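PDB 1PQ4: periplasmic binding protein component of an ABC type zinc uptake transporter from Synechocystis sp., which probably captures zinc ions in the periplasm and delivers them to the membrane permease of an ABC-type uptake transporter. Local coordinates for residues D22-S27 and D161-N166; K192-H197 and D231-N236; E175-E180 and N276-A281. All blocks are in the same frame, centred on the assembly; numbering follows the deposited sequence.

Interaction 1: D22-S27 and D161-N166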
ATOM      1  N   ASP A  22       7.415  -5.240  21.002  1.00 20.10           N
ATOM      2  CA  ASP A  22       8.812  -5.441  21.378  1.00 21.87           C
ATOM      3  C   ASP A  22       9.375  -6.815  21.071  1.00 20.00           C
ATOM      4  O   ASP A  22      10.576  -7.038  21.227  1.00 18.66           O
ATOM      5  CB  ASP A  22       9.006  -5.189  22.880  1.00 30.82           C
ATOM      6  CG  ASP A  22       8.822  -3.759  23.249  1.00 41.13           C
ATOM      7  OD1 ASP A  22       8.957  -2.893  22.349  1.00 37.06           O
ATOM      8  OD2 ASP A  22       8.549  -3.502  24.447  1.00 50.36           O
ATOM      9  N   LEU A  23       8.525  -7.758  20.678  1.00 16.76           N
ATOM     10  CA  LEU A  23       9.015  -9.095  20.341  1.00 19.34           C
ATOM     11  C   LEU A  23       9.686  -9.180  18.972  1.00 16.72           C
ATOM     12  O   LEU A  23      10.249 -10.209  18.637  1.00 17.83           O
ATOM     13  CB  LEU A  23       7.857 -10.093  20.360  1.00 16.06           C
ATOM     14  CG  LEU A  23       7.194 -10.082  21.750  1.00 23.38           C
ATOM     15  CD1 LEU A  23       5.921 -10.907  21.723  1.00 23.91           C
ATOM     16  CD2 LEU A  23       8.199 -10.672  22.760  1.00 25.88           C
ATOM     17  N   VAL A  24       9.565  -8.130  18.164  1.00 15.94           N
ATOM     18  CA  VAL A  24      10.175  -8.134  16.837  1.00 15.02           C
ATOM     19  C   VAL A  24      10.976  -6.826  16.644  1.00 17.00           C
ATOM     20  O   VAL A  24      10.747  -5.827  17.310  1.00 14.17           O
ATOM     21  CB  VAL A  24       9.100  -8.239  15.679  1.00 16.64           C
ATOM     22  CG1 VAL A  24       8.262  -9.585  15.815  1.00 19.12           C
ATOM     23  CG2 VAL A  24       8.142  -7.055  15.705  1.00 14.08           C
ATOM     24  N   ARG A  25      11.933  -6.867  15.734  1.00 14.21           N
ATOM     25  CA  ARG A  25      12.750  -5.703  15.419  1.00 12.60           C
ATOM     26  C   ARG A  25      12.653  -5.692  13.902  1.00 14.25           C
ATOM     27  O   ARG A  25      13.061  -6.642  13.225  1.00 16.72           O
ATOM     28  CB  ARG A  25      14.176  -5.934  15.870  1.00 14.30           C
ATOM     29  CG  ARG A  25      15.150  -4.861  15.438  1.00 17.89           C
ATOM     30  CD  ARG A  25      16.500  -5.258  16.031  1.00 22.53           C
ATOM     31  NE  ARG A  25      16.354  -5.429  17.467  1.00 39.77           N
ATOM     32  CZ  ARG A  25      16.670  -6.531  18.142  1.00 33.03           C
ATOM     33  NH1 ARG A  25      17.160  -7.606  17.524  1.00 38.06           N
ATOM     34  NH2 ARG A  25      16.494  -6.533  19.450  1.00 45.36           N
ATOM     35  N   VAL A  26      12.059  -4.638  13.382  1.00 15.74           N
ATOM     36  CA  VAL A  26      11.758  -4.563  11.962  1.00 13.81           C
ATOM     37  C   VAL A  26      12.714  -3.783  11.106  1.00 16.70           C
ATOM     38  O   VAL A  26      13.078  -2.645  11.451  1.00 13.60           O
ATOM     39  CB  VAL A  26      10.365  -3.923  11.763  1.00 18.98           C
ATOM     40  CG1 VAL A  26      10.029  -3.861  10.263  1.00 16.39           C
ATOM     41  CG2 VAL A  26       9.308  -4.698  12.541  1.00 18.01           C
ATOM     42  N   SER A  27      13.077  -4.380   9.975  1.00 14.19           N
ATOM     43  CA  SER A  27      13.933  -3.709   8.978  1.00 16.75           C
ATOM     44  C   SER A  27      13.040  -3.582   7.735  1.00 16.41           C
ATOM     45  O   SER A  27      12.125  -4.388   7.552  1.00 18.80           O
ATOM     46  CB  SER A  27      15.175  -4.538   8.635  1.00 14.25           C
ATOM     47  OG  SER A  27      16.132  -4.490   9.692  1.00 16.13           O
ATOM     48  N   ASP A 161       0.604 -16.366  22.961  1.00 19.59           N
ATOM     49  CA  ASP A 161      -0.520 -15.655  23.553  1.00 18.22           C
ATOM     50  C   ASP A 161      -0.458 -14.150  23.303  1.00 20.48           C
ATOM     51  O   ASP A 161      -1.504 -13.497  23.120  1.00 20.77           O
ATOM     52  CB  ASP A 161      -0.595 -15.914  25.057  1.00 25.35           C
ATOM     53  CG  ASP A 161      -1.104 -17.333  25.399  1.00 36.74           C
ATOM     54  OD1 ASP A 161      -1.787 -17.960  24.573  1.00 36.54           O
ATOM     55  OD2 ASP A 161      -0.840 -17.808  26.522  1.00 40.71           O
ATOM     56  N   GLN A 162       0.755 -13.595  23.313  1.00 19.82           N
ATOM     57  CA  GLN A 162       0.909 -12.154  23.110  1.00 20.16           C
ATOM     58  C   GLN A 162       0.624 -11.795  21.647  1.00 17.98           C
ATOM     59  O   GLN A 162      -0.039 -10.803  21.380  1.00 17.71           O
ATOM     60  CB  GLN A 162       2.315 -11.681  23.526  1.00 18.25           C
ATOM     61  CG  GLN A 162       2.447 -10.171  23.588  1.00 22.44           C
ATOM     62  CD  GLN A 162       1.549  -9.567  24.685  1.00 30.60           C
ATOM     63  OE1 GLN A 162       1.721  -9.886  25.875  1.00 32.34           O
ATOM     64  NE2 GLN A 162       0.588  -8.708  24.296  1.00 18.20           N
ATOM     65  N   TYR A 163       1.101 -12.595  20.700  1.00 18.95           N
ATOM     66  CA  TYR A 163       0.798 -12.278  19.291  1.00 17.59           C
ATOM     67  C   TYR A 163      -0.699 -12.312  19.035  1.00 20.46           C
ATOM     68  O   TYR A 163      -1.216 -11.524  18.226  1.00 16.27           O
ATOM     69  CB  TYR A 163       1.449 -13.281  18.334  1.00 19.75           C
ATOM     70  CG  TYR A 163       2.963 -13.219  18.297  1.00 22.29           C
ATOM     71  CD1 TYR A 163       3.731 -14.329  18.665  1.00 21.83           C
ATOM     72  CD2 TYR A 163       3.628 -12.029  17.966  1.00 19.62           C
ATOM     73  CE1 TYR A 163       5.111 -14.269  18.722  1.00 22.76           C
ATOM     74  CE2 TYR A 163       5.010 -11.955  18.020  1.00 18.44           C
ATOM     75  CZ  TYR A 163       5.753 -13.086  18.401  1.00 24.49           C
ATOM     76  OH  TYR A 163       7.129 -13.052  18.436  1.00 21.38           O
ATOM     77  N   GLU A 164      -1.404 -13.263  19.666  1.00 16.61           N
ATOM     78  CA  GLU A 164      -2.857 -13.371  19.497  1.00 17.20           C
ATOM     79  C   GLU A 164      -3.580 -12.194  20.093  1.00 12.62           C
ATOM     80  O   GLU A 164      -4.533 -11.682  19.509  1.00 15.23           O
ATOM     81  CB  GLU A 164      -3.419 -14.618  20.208  1.00 24.09           C
ATOM     82  CG  GLU A 164      -2.614 -15.823  19.967  1.00 40.43           C
ATOM     83  CD  GLU A 164      -3.378 -16.836  19.211  1.00 50.64           C
ATOM     84  OE1 GLU A 164      -3.504 -16.662  17.978  1.00 56.08           O
ATOM     85  OE2 GLU A 164      -3.865 -17.788  19.861  1.00 50.32           O
ATOM     86  N   ALA A 165      -3.178 -11.799  21.294  1.00 14.22           N
ATOM     87  CA  ALA A 165      -3.837 -10.647  21.909  1.00 14.73           C
ATOM     88  C   ALA A 165      -3.511  -9.390  21.065  1.00 13.67           C
ATOM     89  O   ALA A 165      -4.399  -8.520  20.821  1.00 15.48           O
ATOM     90  CB  ALA A 165      -3.327 -10.452  23.363  1.00 15.96           C
ATOM     91  N   ASN A 166      -2.244  -9.264  20.652  1.00 12.45           N
ATOM     92  CA  ASN A 166      -1.888  -8.071  19.833  1.00 19.99           C
ATOM     93  C   ASN A 166      -2.680  -8.099  18.523  1.00 16.42           C
ATOM     94  O   ASN A 166      -3.108  -7.066  18.040  1.00 18.37           O
ATOM     95  CB  ASN A 166      -0.396  -8.002  19.465  1.00 12.95           C
ATOM     96  CG  ASN A 166       0.506  -7.799  20.653  1.00 16.25           C
ATOM     97  OD1 ASN A 166       0.076  -7.430  21.749  1.00 16.82           O
ATOM     98  ND2 ASN A 166       1.786  -8.016  20.437  1.00 15.73           N
TER
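Gln-162 and Tyr-163, on neighbouring positions of the helix, receive the side chain of Leu-23, which comes from the short 3-10 turn just ahead of strand 24-28. The contact is apolar, with no hydrogen bond from one segment to the other. Gln-162 takes part through its aliphatic stem: its CG lies 4.0 Å from Leu-23 CD1. Beyond that atom the chain bends (chi2 65°) and carries the amide along the helix to Asn-166, one turn on. There Gln-162 NE2 donates to Asn-166 OD1 at 2.9 Å, with the acceptor in the plane of the glutamine amide but the donor lying above the carbonyl plane of the asparagine.

Tyr-163 provides most of the helix's share of the contact. Its CG stands anti to the carbonyl carbon (chi1 -67°), and although its CB does not aim at Leu-23, the ring reaches across so that its phenol end meets that residue. Leu-23 CD1 approaches the ring obliquely, 4.0 Å from Tyr-163 CE2, while Leu-23 CB rests 3.6 Å from Tyr-163 OH. The hydroxyl is hydrogen-bonded to Asp-156, which probably helps hold the ring in place. Val-24 CG1 is a more distant neighbour, 4.5 Å from Tyr-163 OH. Asn-166, last in the segment, turns its ND2 to the backbone oxygen of Ile-19, near the end of helix 10-20.

The early part of helix 160-185 thus packs beside the entry to strand 24-28, which lies at the edge of the four-stranded parallel sheet beside strand 3-7; Val-24 also touches Ile-5 of that neighbouring strand.

Interaction 2: K192-H197 and D231-N236. With ZN (zinc ion), chain C.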
ATOM      1  N   LYS A 192     -15.516   9.922  -8.145  1.00 23.41           N
ATOM      2  CA  LYS A 192     -14.301   9.783  -8.937  1.00 23.68           C
ATOM      3  C   LYS A 192     -13.125  10.614  -8.432  1.00 23.26           C
ATOM      4  O   LYS A 192     -13.349  11.709  -7.906  1.00 25.56           O
ATOM      5  CB  LYS A 192     -14.630  10.209 -10.367  1.00 26.25           C
ATOM      6  CG  LYS A 192     -15.812   9.449 -10.953  1.00 34.63           C
ATOM      7  CD  LYS A 192     -16.119   9.867 -12.394  1.00 42.45           C
ATOM      8  CE  LYS A 192     -17.357   9.123 -12.898  1.00 47.84           C
ATOM      9  NZ  LYS A 192     -17.596   9.286 -14.353  1.00 54.08           N
ATOM     10  N   PHE A 193     -11.890  10.088  -8.528  1.00 19.39           N
ATOM     11  CA  PHE A 193     -10.692  10.895  -8.164  1.00 18.25           C
ATOM     12  C   PHE A 193      -9.582  10.517  -9.144  1.00 19.15           C
ATOM     13  O   PHE A 193      -9.511   9.384  -9.616  1.00 19.40           O
ATOM     14  CB  PHE A 193     -10.235  10.771  -6.686  1.00 16.17           C
ATOM     15  CG  PHE A 193      -9.773   9.396  -6.267  1.00 20.49           C
ATOM     16  CD1 PHE A 193      -8.432   9.162  -5.995  1.00 24.66           C
ATOM     17  CD2 PHE A 193     -10.695   8.337  -6.100  1.00 21.10           C
ATOM     18  CE1 PHE A 193      -7.990   7.914  -5.557  1.00 21.32           C
ATOM     19  CE2 PHE A 193     -10.262   7.057  -5.655  1.00 19.06           C
ATOM     20  CZ  PHE A 193      -8.909   6.856  -5.384  1.00 19.42           C
ATOM     21  N   ILE A 194      -8.749  11.487  -9.500  1.00 19.67           N
ATOM     22  CA  ILE A 194      -7.665  11.237 -10.472  1.00 16.39           C
ATOM     23  C   ILE A 194      -6.379  11.205  -9.713  1.00 18.28           C
ATOM     24  O   ILE A 194      -6.119  12.080  -8.907  1.00 15.44           O
ATOM     25  CB  ILE A 194      -7.532  12.378 -11.480  1.00 27.86           C
ATOM     26  CG1 ILE A 194      -8.869  12.656 -12.112  1.00 31.35           C
ATOM     27  CG2 ILE A 194      -6.506  12.022 -12.554  1.00 23.51           C
ATOM     28  CD1 ILE A 194      -8.856  13.864 -13.085  1.00 28.05           C
ATOM     29  N   VAL A 195      -5.551  10.210 -10.005  1.00 12.53           N
ATOM     30  CA  VAL A 195      -4.276  10.034  -9.342  1.00 15.70           C
ATOM     31  C   VAL A 195      -3.292   9.671 -10.415  1.00 14.78           C
ATOM     32  O   VAL A 195      -3.662   9.257 -11.511  1.00 21.39           O
ATOM     33  CB  VAL A 195      -4.255   8.854  -8.327  1.00 18.46           C
ATOM     34  CG1 VAL A 195      -5.089   9.166  -7.179  1.00 31.70           C
ATOM     35  CG2 VAL A 195      -4.765   7.550  -9.013  1.00 22.56           C
ATOM     36  N   PHE A 196      -2.037   9.844 -10.101  1.00 15.85           N
ATOM     37  CA  PHE A 196      -1.069   9.519 -11.113  1.00 15.72           C
ATOM     38  C   PHE A 196      -0.899   8.004 -11.173  1.00 18.12           C
ATOM     39  O   PHE A 196      -1.266   7.398 -12.161  1.00 19.35           O
ATOM     40  CB  PHE A 196       0.268  10.193 -10.835  1.00 13.75           C
ATOM     41  CG  PHE A 196       1.299   9.850 -11.867  1.00 17.34           C
ATOM     42  CD1 PHE A 196       1.186  10.358 -13.167  1.00 19.79           C
ATOM     43  CD2 PHE A 196       2.295   8.916 -11.590  1.00 20.62           C
ATOM     44  CE1 PHE A 196       2.030   9.946 -14.171  1.00 21.11           C
ATOM     45  CE2 PHE A 196       3.161   8.494 -12.622  1.00 27.37           C
ATOM     46  CZ  PHE A 196       3.009   9.023 -13.905  1.00 23.16           C
ATOM     47  N   HIS A 197      -0.379   7.421 -10.091  1.00 16.64           N
ATOM     48  CA  HIS A 197      -0.106   5.964 -10.059  1.00 17.46           C
ATOM     49  C   HIS A 197      -1.288   5.269  -9.371  1.00 14.94           C
ATOM     50  O   HIS A 197      -1.671   5.638  -8.255  1.00 14.98           O
ATOM     51  CB  HIS A 197       1.188   5.751  -9.299  1.00 20.71           C
ATOM     52  CG  HIS A 197       1.507   4.318  -9.058  1.00 24.12           C
ATOM     53  ND1 HIS A 197       1.963   3.480 -10.054  1.00 22.44           N
ATOM     54  CD2 HIS A 197       1.441   3.568  -7.928  1.00 17.03           C
ATOM     55  CE1 HIS A 197       2.173   2.277  -9.553  1.00 22.34           C
ATOM     56  NE2 HIS A 197       1.859   2.301  -8.269  1.00 22.12           N
ATOM     57  N   ASP A 231     -10.149  15.971 -20.811  1.00 54.33           N
ATOM     58  CA  ASP A 231     -11.580  16.082 -21.110  1.00 59.49           C
ATOM     59  C   ASP A 231     -12.363  15.314 -20.057  1.00 59.42           C
ATOM     60  O   ASP A 231     -13.272  15.857 -19.430  1.00 60.68           O
ATOM     61  CB  ASP A 231     -11.889  15.531 -22.504  1.00 63.53           C
ATOM     62  CG  ASP A 231     -11.274  16.377 -23.606  1.00 69.41           C
ATOM     63  OD1 ASP A 231     -11.230  17.619 -23.438  1.00 69.69           O
ATOM     64  OD2 ASP A 231     -10.845  15.810 -24.637  1.00 71.42           O
ATOM     65  N   THR A 232     -11.986  14.051 -19.867  1.00 59.12           N
ATOM     66  CA  THR A 232     -12.591  13.179 -18.861  1.00 56.35           C
ATOM     67  C   THR A 232     -12.762  13.941 -17.551  1.00 53.07           C
ATOM     68  O   THR A 232     -13.818  13.932 -16.935  1.00 51.16           O
ATOM     69  CB  THR A 232     -11.675  11.986 -18.557  1.00 56.84           C
ATOM     70  OG1 THR A 232     -11.591  11.143 -19.712  1.00 63.50           O
ATOM     71  CG2 THR A 232     -12.196  11.203 -17.357  1.00 56.48           C
ATOM     72  N   ALA A 233     -11.684  14.594 -17.145  1.00 52.91           N
ATOM     73  CA  ALA A 233     -11.642  15.354 -15.913  1.00 55.66           C
ATOM     74  C   ALA A 233     -12.542  16.580 -15.977  1.00 58.16           C
ATOM     75  O   ALA A 233     -13.147  16.979 -14.965  1.00 57.68           O
ATOM     76  CB  ALA A 233     -10.196  15.766 -15.621  1.00 56.62           C
ATOM     77  N   LYS A 234     -12.615  17.193 -17.160  1.00 56.21           N
ATOM     78  CA  LYS A 234     -13.459  18.372 -17.329  1.00 55.55           C
ATOM     79  C   LYS A 234     -14.919  17.921 -17.266  1.00 54.51           C
ATOM     80  O   LYS A 234     -15.709  18.480 -16.504  1.00 54.55           O
ATOM     81  CB  LYS A 234     -13.169  19.054 -18.673  1.00 54.30           C
ATOM     82  N   GLU A 235     -15.254  16.890 -18.040  1.00 50.06           N
ATOM     83  CA  GLU A 235     -16.623  16.375 -18.098  1.00 51.22           C
ATOM     84  C   GLU A 235     -17.154  15.846 -16.769  1.00 52.32           C
ATOM     85  O   GLU A 235     -18.340  15.559 -16.659  1.00 52.61           O
ATOM     86  CB  GLU A 235     -16.719  15.289 -19.149  1.00 51.22           C
ATOM     87  N   ASN A 236     -16.279  15.709 -15.771  1.00 52.19           N
ATOM     88  CA  ASN A 236     -16.675  15.214 -14.454  1.00 49.89           C
ATOM     89  C   ASN A 236     -16.481  16.278 -13.382  1.00 47.34           C
ATOM     90  O   ASN A 236     -16.598  16.003 -12.193  1.00 48.30           O
ATOM     91  CB  ASN A 236     -15.873  13.951 -14.085  1.00 50.46           C
ATOM     92  CG  ASN A 236     -16.430  12.689 -14.733  1.00 55.05           C
ATOM     93  OD1 ASN A 236     -17.460  12.156 -14.303  1.00 57.24           O
ATOM     94  ND2 ASN A 236     -15.756  12.207 -15.774  1.00 52.45           N
TER
HETATM   95 ZN    ZN C1002       2.234   0.871  -6.837  1.00 16.54          ZN
HETATM   96  O   HOH W   1       2.759   1.784  -4.815  1.00  6.20           O
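Lys-192 and Asn-236 make the polar contact here, their side chains crossing at about a right angle. Lys-192 NZ donates to Asn-236 OD1 at 2.9 Å, tilted 32° from the carbonyl plane. The lysine chain is extended beyond CG, which carries the ammonium out to the amide and lays its last methylenes against the same oxygen, with Lys-192 CD 3.3 Å from Asn-236 OD1. Beside this pair, Ile-194 CD1 presses on Ala-233 CB at 3.4 Å, tighter than usual carbon packing.

One shell out, the carbonyl of Thr-232 holds the asparagine: Asn-236 ND2 donates to Thr-232 O at 2.8 Å, nearly within its amide plane, which fixes the rotation of the amide and presents OD1 to the lysine. Ile-194 also packs on Leu-238 and Ile-214, and Ala-233 on Ile-259 of helix 250-259.

In the loop that follows the strand, His-197 NE2 binds the zinc ion at 2.1 Å, together with His-37, His-133 and a water. Its ND1 is hydrogen-bonded to Glu-215, a second-shell carboxylate that probably helps to orient the imidazole. This is helix-on-strand packing in the C-terminal alpha/beta lobe of a family 9 solute-binding protein, where the loop after a strand carries a metal ligand.

Interaction 3: E175-E180 and N276-A281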
ATOM      1  N   GLU A 175     -11.327  -2.367  12.296  1.00 17.53           N
ATOM      2  CA  GLU A 175     -12.770  -2.215  12.069  1.00 18.22           C
ATOM      3  C   GLU A 175     -13.179  -0.801  12.384  1.00 15.31           C
ATOM      4  O   GLU A 175     -13.983  -0.204  11.685  1.00 17.36           O
ATOM      5  CB  GLU A 175     -13.599  -3.166  12.954  1.00 22.36           C
ATOM      6  CG  GLU A 175     -14.284  -4.218  12.137  1.00 41.27           C
ATOM      7  CD  GLU A 175     -15.082  -3.615  10.995  1.00 44.08           C
ATOM      8  OE1 GLU A 175     -16.241  -3.209  11.215  1.00 50.63           O
ATOM      9  OE2 GLU A 175     -14.546  -3.520   9.876  1.00 46.27           O
ATOM     10  N   ARG A 176     -12.618  -0.257  13.443  1.00 18.23           N
ATOM     11  CA  ARG A 176     -12.941   1.127  13.822  1.00 19.93           C
ATOM     12  C   ARG A 176     -12.456   2.095  12.707  1.00 19.52           C
ATOM     13  O   ARG A 176     -13.194   2.963  12.260  1.00 17.78           O
ATOM     14  CB  ARG A 176     -12.298   1.425  15.177  1.00 20.85           C
ATOM     15  CG  ARG A 176     -12.416   2.858  15.661  1.00 33.54           C
ATOM     16  CD  ARG A 176     -11.153   3.088  16.443  1.00 49.19           C
ATOM     17  NE  ARG A 176     -10.966   4.414  16.998  1.00 62.00           N
ATOM     18  CZ  ARG A 176      -9.817   4.794  17.546  1.00 70.19           C
ATOM     19  NH1 ARG A 176      -8.804   3.930  17.585  1.00 69.78           N
ATOM     20  NH2 ARG A 176      -9.678   6.018  18.050  1.00 72.69           N
ATOM     21  N   LEU A 177     -11.244   1.870  12.199  1.00 16.91           N
ATOM     22  CA  LEU A 177     -10.723   2.685  11.093  1.00 13.41           C
ATOM     23  C   LEU A 177     -11.616   2.555   9.875  1.00 13.09           C
ATOM     24  O   LEU A 177     -11.950   3.540   9.203  1.00 19.07           O
ATOM     25  CB  LEU A 177      -9.329   2.220  10.756  1.00 12.19           C
ATOM     26  CG  LEU A 177      -8.682   2.931   9.567  1.00 19.91           C
ATOM     27  CD1 LEU A 177      -8.421   4.396   9.915  1.00 21.46           C
ATOM     28  CD2 LEU A 177      -7.338   2.253   9.298  1.00 18.35           C
ATOM     29  N   ASN A 178     -12.018   1.318   9.569  1.00 15.86           N
ATOM     30  CA  ASN A 178     -12.891   1.090   8.433  1.00 16.63           C
ATOM     31  C   ASN A 178     -14.208   1.875   8.518  1.00 21.44           C
ATOM     32  O   ASN A 178     -14.694   2.440   7.513  1.00 20.54           O
ATOM     33  CB  ASN A 178     -13.184  -0.423   8.311  1.00 23.19           C
ATOM     34  CG  ASN A 178     -14.124  -0.748   7.161  1.00 27.98           C
ATOM     35  OD1 ASN A 178     -13.897  -0.348   6.019  1.00 28.99           O
ATOM     36  ND2 ASN A 178     -15.178  -1.495   7.459  1.00 35.31           N
ATOM     37  N   GLN A 179     -14.827   1.861   9.697  1.00 18.02           N
ATOM     38  CA  GLN A 179     -16.078   2.610   9.902  1.00 22.32           C
ATOM     39  C   GLN A 179     -15.810   4.127   9.732  1.00 20.43           C
ATOM     40  O   GLN A 179     -16.610   4.866   9.131  1.00 22.52           O
ATOM     41  CB  GLN A 179     -16.616   2.382  11.351  1.00 25.91           C
ATOM     42  CG  GLN A 179     -17.997   1.723  11.434  1.00 45.79           C
ATOM     43  CD  GLN A 179     -18.892   2.361  12.525  1.00 59.16           C
ATOM     44  OE1 GLN A 179     -18.421   2.691  13.630  1.00 58.48           O
ATOM     45  NE2 GLN A 179     -20.188   2.527  12.216  1.00 61.02           N
ATOM     46  N   GLU A 180     -14.700   4.580  10.299  1.00 17.48           N
ATOM     47  CA  GLU A 180     -14.339   5.994  10.244  1.00 24.59           C
ATOM     48  C   GLU A 180     -14.131   6.434   8.789  1.00 25.27           C
ATOM     49  O   GLU A 180     -14.641   7.472   8.371  1.00 21.17           O
ATOM     50  CB  GLU A 180     -13.064   6.198  11.055  1.00 28.99           C
ATOM     51  CG  GLU A 180     -12.793   7.593  11.506  1.00 40.36           C
ATOM     52  CD  GLU A 180     -11.587   7.650  12.432  1.00 43.44           C
ATOM     53  OE1 GLU A 180     -11.402   6.688  13.214  1.00 45.34           O
ATOM     54  OE2 GLU A 180     -10.839   8.654  12.392  1.00 47.15           O
ATOM     55  N   ASN A 276      -2.274   8.140   7.925  1.00 12.33           N
ATOM     56  CA  ASN A 276      -2.171   8.484   6.483  1.00 12.46           C
ATOM     57  C   ASN A 276      -3.456   8.145   5.744  1.00 16.05           C
ATOM     58  O   ASN A 276      -3.949   8.937   4.931  1.00 15.40           O
ATOM     59  CB  ASN A 276      -1.018   7.702   5.837  1.00 16.43           C
ATOM     60  CG  ASN A 276      -0.819   8.062   4.352  1.00 17.55           C
ATOM     61  OD1 ASN A 276      -0.947   7.218   3.452  1.00 19.87           O
ATOM     62  ND2 ASN A 276      -0.525   9.319   4.100  1.00 17.23           N
ATOM     63  N   LEU A 277      -4.039   6.968   6.019  1.00 15.86           N
ATOM     64  CA  LEU A 277      -5.265   6.598   5.317  1.00 13.50           C
ATOM     65  C   LEU A 277      -6.404   7.582   5.633  1.00 17.84           C
ATOM     66  O   LEU A 277      -7.224   7.864   4.776  1.00 14.75           O
ATOM     67  CB  LEU A 277      -5.722   5.202   5.698  1.00 16.71           C
ATOM     68  CG  LEU A 277      -5.162   4.103   4.823  1.00 18.38           C
ATOM     69  CD1 LEU A 277      -5.948   2.771   5.217  1.00 18.93           C
ATOM     70  CD2 LEU A 277      -5.367   4.467   3.346  1.00 22.70           C
ATOM     71  N   LYS A 278      -6.469   8.061   6.870  1.00 14.87           N
ATOM     72  CA  LYS A 278      -7.518   9.021   7.201  1.00 21.22           C
ATOM     73  C   LYS A 278      -7.248  10.335   6.473  1.00 16.10           C
ATOM     74  O   LYS A 278      -8.171  10.965   5.973  1.00 19.75           O
ATOM     75  CB  LYS A 278      -7.574   9.294   8.706  1.00 24.50           C
ATOM     76  CG  LYS A 278      -7.971   8.094   9.500  1.00 36.51           C
ATOM     77  CD  LYS A 278      -8.098   8.440  10.982  1.00 47.69           C
ATOM     78  CE  LYS A 278      -7.550   7.322  11.860  1.00 50.71           C
ATOM     79  NZ  LYS A 278      -8.086   7.506  13.229  1.00 58.70           N
ATOM     80  N   ALA A 279      -5.985  10.741   6.391  1.00 19.36           N
ATOM     81  CA  ALA A 279      -5.680  11.980   5.652  1.00 17.33           C
ATOM     82  C   ALA A 279      -6.066  11.806   4.188  1.00 20.45           C
ATOM     83  O   ALA A 279      -6.587  12.741   3.553  1.00 20.44           O
ATOM     84  CB  ALA A 279      -4.179  12.333   5.775  1.00 17.28           C
ATOM     85  N   VAL A 280      -5.808  10.610   3.627  1.00 17.23           N
ATOM     86  CA  VAL A 280      -6.156  10.353   2.229  1.00 13.33           C
ATOM     87  C   VAL A 280      -7.639  10.499   1.984  1.00 15.02           C
ATOM     88  O   VAL A 280      -8.089  11.151   1.003  1.00 17.15           O
ATOM     89  CB  VAL A 280      -5.688   8.920   1.745  1.00 15.70           C
ATOM     90  CG1 VAL A 280      -6.277   8.598   0.369  1.00 14.59           C
ATOM     91  CG2 VAL A 280      -4.144   8.918   1.638  1.00 17.90           C
ATOM     92  N   ALA A 281      -8.412   9.915   2.882  1.00 14.91           N
ATOM     93  CA  ALA A 281      -9.860   9.971   2.751  1.00 18.66           C
ATOM     94  C   ALA A 281     -10.351  11.448   2.848  1.00 13.48           C
ATOM     95  O   ALA A 281     -11.210  11.891   2.080  1.00 18.34           O
ATOM     96  CB  ALA A 281     -10.512   9.109   3.874  1.00 14.06           C
TER
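The carboxylate of Glu-180 is the flat group of this contact, and Lys-278 NZ comes to the syn side of its OE2 at 3.1 Å, tilted 29° out of the carboxylate plane and so neither in that plane nor squarely over a face. A weak second bond joins Lys-278 NZ to Glu-180 OE1 at 3.4 Å. The lysine is therefore shared unevenly between the oxygens of one salt bridge. Its methylenes also lie close to the acid: Lys-278 CD is 3.1 Å from Glu-180 OE2. Glu-180 reaches outward as an extended chain, its CG anti to the backbone N (chi1 -160°), whereas the lysine bends at chi3 to bring its ammonium to the carboxylate.

These residues bridge two nearly parallel helices, 11° apart in direction, whose axes come no closer than 10.8 Å over this region. One is the long helix 160-185, the helix that links the two alpha/beta lobes in this family of solute-binding proteins; the other is the C-terminal helix 273-288.

Beneath the ion pair, Leu-177 supplies the apolar part of the interface. Its CD1 branch lies under the lysine chain, 3.6 Å from Lys-278 CE, while Leu-177 CD2 points to Leu-277 CD1 at 4.3 Å. The lysine is thus flanked by a methyl group along its stem and a carboxylate at its head. Arg-176 NH2 lies 5.3 Å from Lys-278 NZ, and the carboxylate of Glu-180 probably offsets the repulsion between the two positive groups. On another side of helix 160-185, Asn-178 ND2 donates to Glu-175 OE2 at 3.2 Å, meeting this carboxylate on its syn side; the same oxygen also forms a salt bridge with Lys-142 of helix 138-155. Leu-277 continues the apolar layer onto Trp-200 and Pro-138.

In the fold
Interactions 1 and 3 share helix 160-185. Its early turns take part in interaction 1, its later turns in interaction 3, and after a short connection the chain enters strand 192-195 of interaction 2. Interactions 1 and 2 lie on opposite sides of the chain's centre, their centres about 42 Å apart, and the centre of interaction 3 is about 23 Å from each. Along the chain interaction 1 closes first; interaction 2 then falls wholly between the two segments of interaction 3. The long helix thus spans from the sheet containing strand 24-28 to the lobe that supplies His-197, an arrangement consistent with a fairly rigid link between the lobes on either side of the zinc ion.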